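Local coordinates for ABC transporter sugar binding protein (Xanthomonas axonopodis pv. citri, PDB 3UOR) that probably binds maltose or a related sugar in the periplasm and delivers it to an ABC transporter for uptake, at residues T102-Q107 with Q312-S317; E253-Y258 with R275-M280. One frame throughout, in Å; residues are numbered along the deposited sequence.

Contact 1: T102-Q107 with Q312-S317; sequences TLEPMQ and QHKDAS
K314 and E104 meet in a lone surface salt bridge between a connecting loop and the first turn of a helix, within the alpha/beta fold of a periplasmic sugar-binding protein. The loop 102-107 follows helix 94-99, and helix 314-324 starts at K314. The two side chains contribute equally to the small buried area. The lysine CB points toward the loop, with the side chain resting on I307 of strand 303-307. CG lies anti to the carbonyl carbon (chi1 -73°), and from there the chain runs out fully extended, crossing the glutamate at about a right angle. K314 CD passes the carboxylate, 3.7 Å from E104 OE1, and K314 CE lies 3.6 Å from E104 OE1. K314 NZ then closes the salt bridge, 2.8 Å from E104 OE1. It comes from above the carboxylate plane, 45° out of it, and donates a second hydrogen bond to the carbonyl O of K309, so two acceptors hold the ammonium group.

E104 meets it with a bent chain: a turn at chi2 swings the carboxylate round to the lysine. Its other oxygen, OE2, has a weak hydrogen bond with Y109 OH. The loop itself runs beside strand 303-307, where E104 pairs through its backbone with I307. On the helix side H313 is the N-cap residue, and its carbonyl O takes two donors from opposite faces of its plane: S317 N at 3.1 Å and, tilted 25° from that plane, S317 OG at 2.7 Å.

Contact 2: E253-Y258 with R275-M280; sequences EFFNGY and RQPPGM
F255 lays one face of its ring against the backbone and proline that follow helix 267-275, a CH-pi contact in the alpha/beta fold of this binding protein. P277 CD sits 3.7 Å from the centroid of the F255 ring and 20° off the normal, and comes within 3.5 Å of F255 CG. Q276 CA shares that face at 4.1 Å from the centroid, lying toward CE2 and CZ. The edge is met differently: M280 CE lies near the ring plane, 4.2 Å from F255 CD1 and 3.7 Å from F255 O. The phenylalanine and methionine chains run antiparallel as they pass, and a bend at chi2 (-75°) carries the methionine methyl there. No hydrogen bond joins the segments, so the contact is purely one of packing.

Further contacts surround both partners. F254 CD2 lies over the opposite face of the F255 ring, which is thus sandwiched, and W284 meets the ring edge-to-face. Q276 OE1 accepts from W284 NE1, tying this indole to the loop that covers F255. The loop turns back on itself through M280 N to P277 O (2.7 Å), which brings M280 round to the ring edge. G257, with positive phi, ends helix 250-256 in a Schellman motif just after the aromatic pair. R275, at the end of helix 267-275, forms a salt bridge with E271 through NH1 and a cation-pi contact with W251. From helix 250-256, F255 thus reaches across to the loop after helix 267-275 and to W284 at the start of strand 284-287, with strand 259-264 joining the two helices along the chain.

How the contacts relate
Contacts 1 and 2 lie on opposite sides of the chain's centre, 25 and 26 Å from it, with their own centres 47 Å apart and nearest atoms about 34 Å apart, so neither touches the other. Both halves of contact 2 fall between the two segments of contact 1 in sequence. One element reaches both: strand 134-150 pairs through L135 with M106 near contact 1, while R150 at its far end donates to F254 O at contact 2. In proteins of this family sugar binds in a cleft between two lobes; both contacts are peripheral, and probably belong to different lobes.

Contact 1: T102-Q107 with Q312-S317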
loop_
_atom_site.group_PDB
_atom_site.type_symbol
_atom_site.label_atom_id
_atom_site.label_comp_id
_atom_site.label_asym_id
_atom_site.label_seq_id
_atom_site.Cartn_x
_atom_site.Cartn_y
_atom_site.Cartn_z
ATOM N N THR A 102 -18.350 13.769 4.449
ATOM C CA THR A 102 -17.565 14.957 4.121
ATOM C C THR A 102 -17.083 14.952 2.673
ATOM O O THR A 102 -16.483 15.925 2.198
ATOM C CB THR A 102 -16.309 15.051 4.994
ATOM O OG1 THR A 102 -15.447 13.930 4.714
ATOM C CG2 THR A 102 -16.686 15.068 6.472
ATOM N N LEU A 103 -17.303 13.852 1.972
ATOM C CA LEU A 103 -16.618 13.689 0.696
ATOM C C LEU A 103 -17.577 13.843 -0.475
ATOM O O LEU A 103 -18.667 13.260 -0.482
ATOM C CB LEU A 103 -15.928 12.326 0.611
ATOM C CG LEU A 103 -14.808 12.013 1.599
ATOM C CD1 LEU A 103 -14.253 10.625 1.327
ATOM C CD2 LEU A 103 -13.705 13.055 1.521
ATOM N N GLU A 104 -17.154 14.611 -1.470
ATOM C CA GLU A 104 -17.950 14.809 -2.667
ATOM C C GLU A 104 -17.945 13.545 -3.513
ATOM O O GLU A 104 -16.874 13.031 -3.840
ATOM C CB GLU A 104 -17.358 15.957 -3.479
ATOM C CG GLU A 104 -18.047 16.186 -4.806
ATOM C CD GLU A 104 -19.342 16.972 -4.658
ATOM O OE1 GLU A 104 -19.648 17.438 -3.538
ATOM O OE2 GLU A 104 -20.042 17.129 -5.673
ATOM N N PRO A 105 -19.134 13.040 -3.885
ATOM C CA PRO A 105 -19.179 11.897 -4.807
ATOM C C PRO A 105 -18.457 12.248 -6.103
ATOM O O PRO A 105 -18.689 13.318 -6.657
ATOM C CB PRO A 105 -20.674 11.717 -5.078
ATOM C CG PRO A 105 -21.354 12.351 -3.863
ATOM C CD PRO A 105 -20.477 13.512 -3.508
ATOM N N MET A 106 -17.601 11.353 -6.579
ATOM C CA MET A 106 -16.727 11.662 -7.688
ATOM C C MET A 106 -17.230 11.144 -9.021
ATOM O O MET A 106 -16.745 11.569 -10.061
ATOM C CB MET A 106 -15.335 11.096 -7.439
ATOM C CG MET A 106 -14.547 11.841 -6.392
ATOM S SD MET A 106 -14.087 13.463 -7.006
ATOM C CE MET A 106 -15.267 14.392 -6.108
ATOM N N GLN A 107 -18.177 10.220 -9.006
ATOM C CA GLN A 107 -18.580 9.576 -10.253
ATOM C C GLN A 107 -19.094 10.558 -11.316
ATOM O O GLN A 107 -18.792 10.394 -12.487
ATOM C CB GLN A 107 -19.579 8.439 -10.013
ATOM C CG GLN A 107 -19.924 7.648 -11.279
ATOM C CD GLN A 107 -18.698 7.226 -12.094
ATOM O OE1 GLN A 107 -17.631 6.940 -11.544
ATOM N NE2 GLN A 107 -18.853 7.177 -13.417
ATOM N N GLN A 312 -16.211 25.537 -2.067
ATOM C CA GLN A 312 -16.967 26.456 -2.925
ATOM C C GLN A 312 -16.577 26.317 -4.397
ATOM O O GLN A 312 -17.370 26.603 -5.293
ATOM C CB GLN A 312 -16.742 27.910 -2.499
ATOM C CG GLN A 312 -16.799 28.161 -1.002
ATOM C CD GLN A 312 -18.171 27.889 -0.408
ATOM O OE1 GLN A 312 -19.176 27.874 -1.118
ATOM N NE2 GLN A 312 -18.216 27.675 0.903
ATOM N N HIS A 313 -15.342 25.896 -4.646
ATOM C CA HIS A 313 -14.838 25.791 -6.008
ATOM C C HIS A 313 -14.592 24.337 -6.351
ATOM O O HIS A 313 -13.448 23.883 -6.385
ATOM C CB HIS A 313 -13.533 26.569 -6.147
ATOM C CG HIS A 313 -13.466 27.787 -5.285
ATOM N ND1 HIS A 313 -13.985 29.003 -5.675
ATOM C CD2 HIS A 313 -12.951 27.974 -4.046
ATOM C CE1 HIS A 313 -13.789 29.887 -4.712
ATOM N NE2 HIS A 313 -13.166 29.289 -3.713
ATOM N N LYS A 314 -15.666 23.605 -6.605
ATOM C CA LYS A 314 -15.534 22.188 -6.883
ATOM C C LYS A 314 -14.998 21.939 -8.284
ATOM O O LYS A 314 -14.208 21.021 -8.500
ATOM C CB LYS A 314 -16.853 21.462 -6.625
ATOM C CG LYS A 314 -17.119 21.347 -5.139
ATOM C CD LYS A 314 -18.477 20.763 -4.806
ATOM C CE LYS A 314 -18.726 20.878 -3.304
ATOM N NZ LYS A 314 -19.922 20.126 -2.854
ATOM N N ASP A 315 -15.383 22.783 -9.233
ATOM C CA ASP A 315 -14.977 22.573 -10.613
ATOM C C ASP A 315 -13.508 22.916 -10.840
ATOM O O ASP A 315 -12.835 22.257 -11.636
ATOM C CB ASP A 315 -15.887 23.356 -11.566
ATOM C CG ASP A 315 -17.365 23.082 -11.315
ATOM O OD1 ASP A 315 -17.764 21.891 -11.323
ATOM O OD2 ASP A 315 -18.119 24.057 -11.095
ATOM N N ALA A 316 -13.010 23.951 -10.162
ATOM C CA ALA A 316 -11.588 24.282 -10.239
ATOM C C ALA A 316 -10.857 23.138 -9.577
ATOM O O ALA A 316 -9.831 22.668 -10.063
ATOM C CB ALA A 316 -11.284 25.587 -9.511
ATOM N N SER A 317 -11.416 22.689 -8.458
ATOM C CA SER A 317 -10.854 21.596 -7.682
ATOM C C SER A 317 -10.756 20.334 -8.522
ATOM O O SER A 317 -9.726 19.673 -8.517
ATOM C CB SER A 317 -11.700 21.345 -6.435
ATOM O OG SER A 317 -11.463 22.354 -5.469
#

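Contact 2: E253-Y258 with R275-M280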
loop_
_atom_site.group_PDB
_atom_site.type_symbol
_atom_site.label_atom_id
_atom_site.label_comp_id
_atom_site.label_asym_id
_atom_site.label_seq_id
_atom_site.Cartn_x
_atom_site.Cartn_y
_atom_site.Cartn_z
ATOM N N GLU A 253 22.577 -3.757 5.083
ATOM C CA GLU A 253 22.457 -5.182 5.384
ATOM C C GLU A 253 22.150 -5.995 4.124
ATOM O O GLU A 253 22.700 -7.084 3.916
ATOM C CB GLU A 253 21.397 -5.423 6.458
ATOM C CG GLU A 253 21.739 -4.822 7.815
ATOM C CD GLU A 253 22.912 -5.515 8.507
ATOM O OE1 GLU A 253 22.980 -5.432 9.752
ATOM O OE2 GLU A 253 23.754 -6.145 7.822
ATOM N N PHE A 254 21.279 -5.450 3.280
ATOM C CA PHE A 254 20.908 -6.084 2.019
ATOM C C PHE A 254 22.141 -6.240 1.133
ATOM O O PHE A 254 22.442 -7.343 0.661
ATOM C CB PHE A 254 19.828 -5.244 1.336
ATOM C CG PHE A 254 19.419 -5.721 -0.038
ATOM C CD1 PHE A 254 18.402 -6.644 -0.197
ATOM C CD2 PHE A 254 19.995 -5.171 -1.177
ATOM C CE1 PHE A 254 17.990 -7.038 -1.476
ATOM C CE2 PHE A 254 19.596 -5.566 -2.456
ATOM C CZ PHE A 254 18.594 -6.493 -2.606
ATOM N N PHE A 255 22.870 -5.144 0.926
ATOM C CA PHE A 255 24.072 -5.180 0.089
ATOM C C PHE A 255 25.256 -5.884 0.784
ATOM O O PHE A 255 26.244 -6.247 0.145
ATOM C CB PHE A 255 24.466 -3.771 -0.356
ATOM C CG PHE A 255 23.523 -3.167 -1.364
ATOM C CD1 PHE A 255 23.242 -3.823 -2.545
ATOM C CD2 PHE A 255 22.938 -1.939 -1.135
ATOM C CE1 PHE A 255 22.376 -3.276 -3.471
ATOM C CE2 PHE A 255 22.080 -1.383 -2.063
ATOM C CZ PHE A 255 21.801 -2.052 -3.230
ATOM N N ASN A 256 25.137 -6.079 2.092
ATOM C CA ASN A 256 26.120 -6.842 2.845
ATOM C C ASN A 256 25.825 -8.330 2.822
ATOM O O ASN A 256 26.644 -9.126 3.265
ATOM C CB ASN A 256 26.196 -6.353 4.292
ATOM C CG ASN A 256 27.123 -5.165 4.453
ATOM O OD1 ASN A 256 28.031 -4.961 3.638
ATOM N ND2 ASN A 256 26.905 -4.373 5.504
ATOM N N GLY A 257 24.654 -8.710 2.321
ATOM C CA GLY A 257 24.325 -10.115 2.188
ATOM C C GLY A 257 23.761 -10.766 3.447
ATOM O O GLY A 257 23.637 -11.989 3.503
ATOM N N TYR A 258 23.407 -9.963 4.448
ATOM C CA TYR A 258 22.756 -10.483 5.658
ATOM C C TYR A 258 21.439 -11.194 5.322
ATOM O O TYR A 258 21.007 -12.099 6.035
ATOM C CB TYR A 258 22.516 -9.359 6.681
ATOM C CG TYR A 258 21.932 -9.810 8.022
ATOM C CD1 TYR A 258 22.429 -10.927 8.691
ATOM C CD2 TYR A 258 20.910 -9.091 8.635
ATOM C CE1 TYR A 258 21.902 -11.327 9.923
ATOM C CE2 TYR A 258 20.380 -9.481 9.869
ATOM C CZ TYR A 258 20.877 -10.596 10.502
ATOM O OH TYR A 258 20.346 -10.970 11.717
ATOM N N ARG A 275 22.679 3.632 -2.494
ATOM C CA ARG A 275 23.635 2.967 -1.619
ATOM C C ARG A 275 24.276 1.754 -2.277
ATOM O O ARG A 275 25.153 1.109 -1.710
ATOM C CB ARG A 275 22.965 2.598 -0.290
ATOM C CG ARG A 275 22.346 3.809 0.405
ATOM C CD ARG A 275 21.562 3.394 1.633
ATOM N NE ARG A 275 21.163 4.556 2.414
ATOM C CZ ARG A 275 20.316 5.484 1.983
ATOM N NH1 ARG A 275 19.783 5.384 0.774
ATOM N NH2 ARG A 275 20.009 6.520 2.756
ATOM N N GLN A 276 23.811 1.455 -3.479
ATOM C CA GLN A 276 24.391 0.447 -4.356
ATOM C C GLN A 276 25.921 0.580 -4.388
ATOM O O GLN A 276 26.455 1.508 -5.001
ATOM C CB GLN A 276 23.821 0.726 -5.743
ATOM C CG GLN A 276 24.016 -0.290 -6.830
ATOM C CD GLN A 276 23.221 0.116 -8.062
ATOM O OE1 GLN A 276 22.736 -0.722 -8.822
ATOM N NE2 GLN A 276 23.058 1.421 -8.242
ATOM N N PRO A 277 26.639 -0.341 -3.730
ATOM C CA PRO A 277 28.106 -0.233 -3.726
ATOM C C PRO A 277 28.703 -0.522 -5.110
ATOM O O PRO A 277 28.163 -1.346 -5.836
ATOM C CB PRO A 277 28.536 -1.299 -2.711
ATOM C CG PRO A 277 27.442 -2.311 -2.734
ATOM C CD PRO A 277 26.163 -1.560 -3.051
ATOM N N PRO A 278 29.812 0.149 -5.463
ATOM C CA PRO A 278 30.461 0.114 -6.779
ATOM C C PRO A 278 30.140 -1.092 -7.675
ATOM O O PRO A 278 29.493 -0.917 -8.716
ATOM C CB PRO A 278 31.939 0.140 -6.411
ATOM C CG PRO A 278 31.973 1.044 -5.210
ATOM C CD PRO A 278 30.629 0.908 -4.500
ATOM N N GLY A 279 30.580 -2.287 -7.291
ATOM C CA GLY A 279 30.428 -3.446 -8.157
ATOM C C GLY A 279 29.018 -3.995 -8.309
ATOM O O GLY A 279 28.808 -4.993 -9.005
ATOM N N MET A 280 28.052 -3.325 -7.684
ATOM C CA MET A 280 26.701 -3.861 -7.511
ATOM C C MET A 280 25.614 -3.344 -8.452
ATOM O O MET A 280 24.449 -3.726 -8.300
ATOM C CB MET A 280 26.230 -3.623 -6.078
ATOM C CG MET A 280 26.769 -4.603 -5.097
ATOM S SD MET A 280 25.951 -6.190 -5.258
ATOM C CE MET A 280 26.081 -6.709 -3.548
#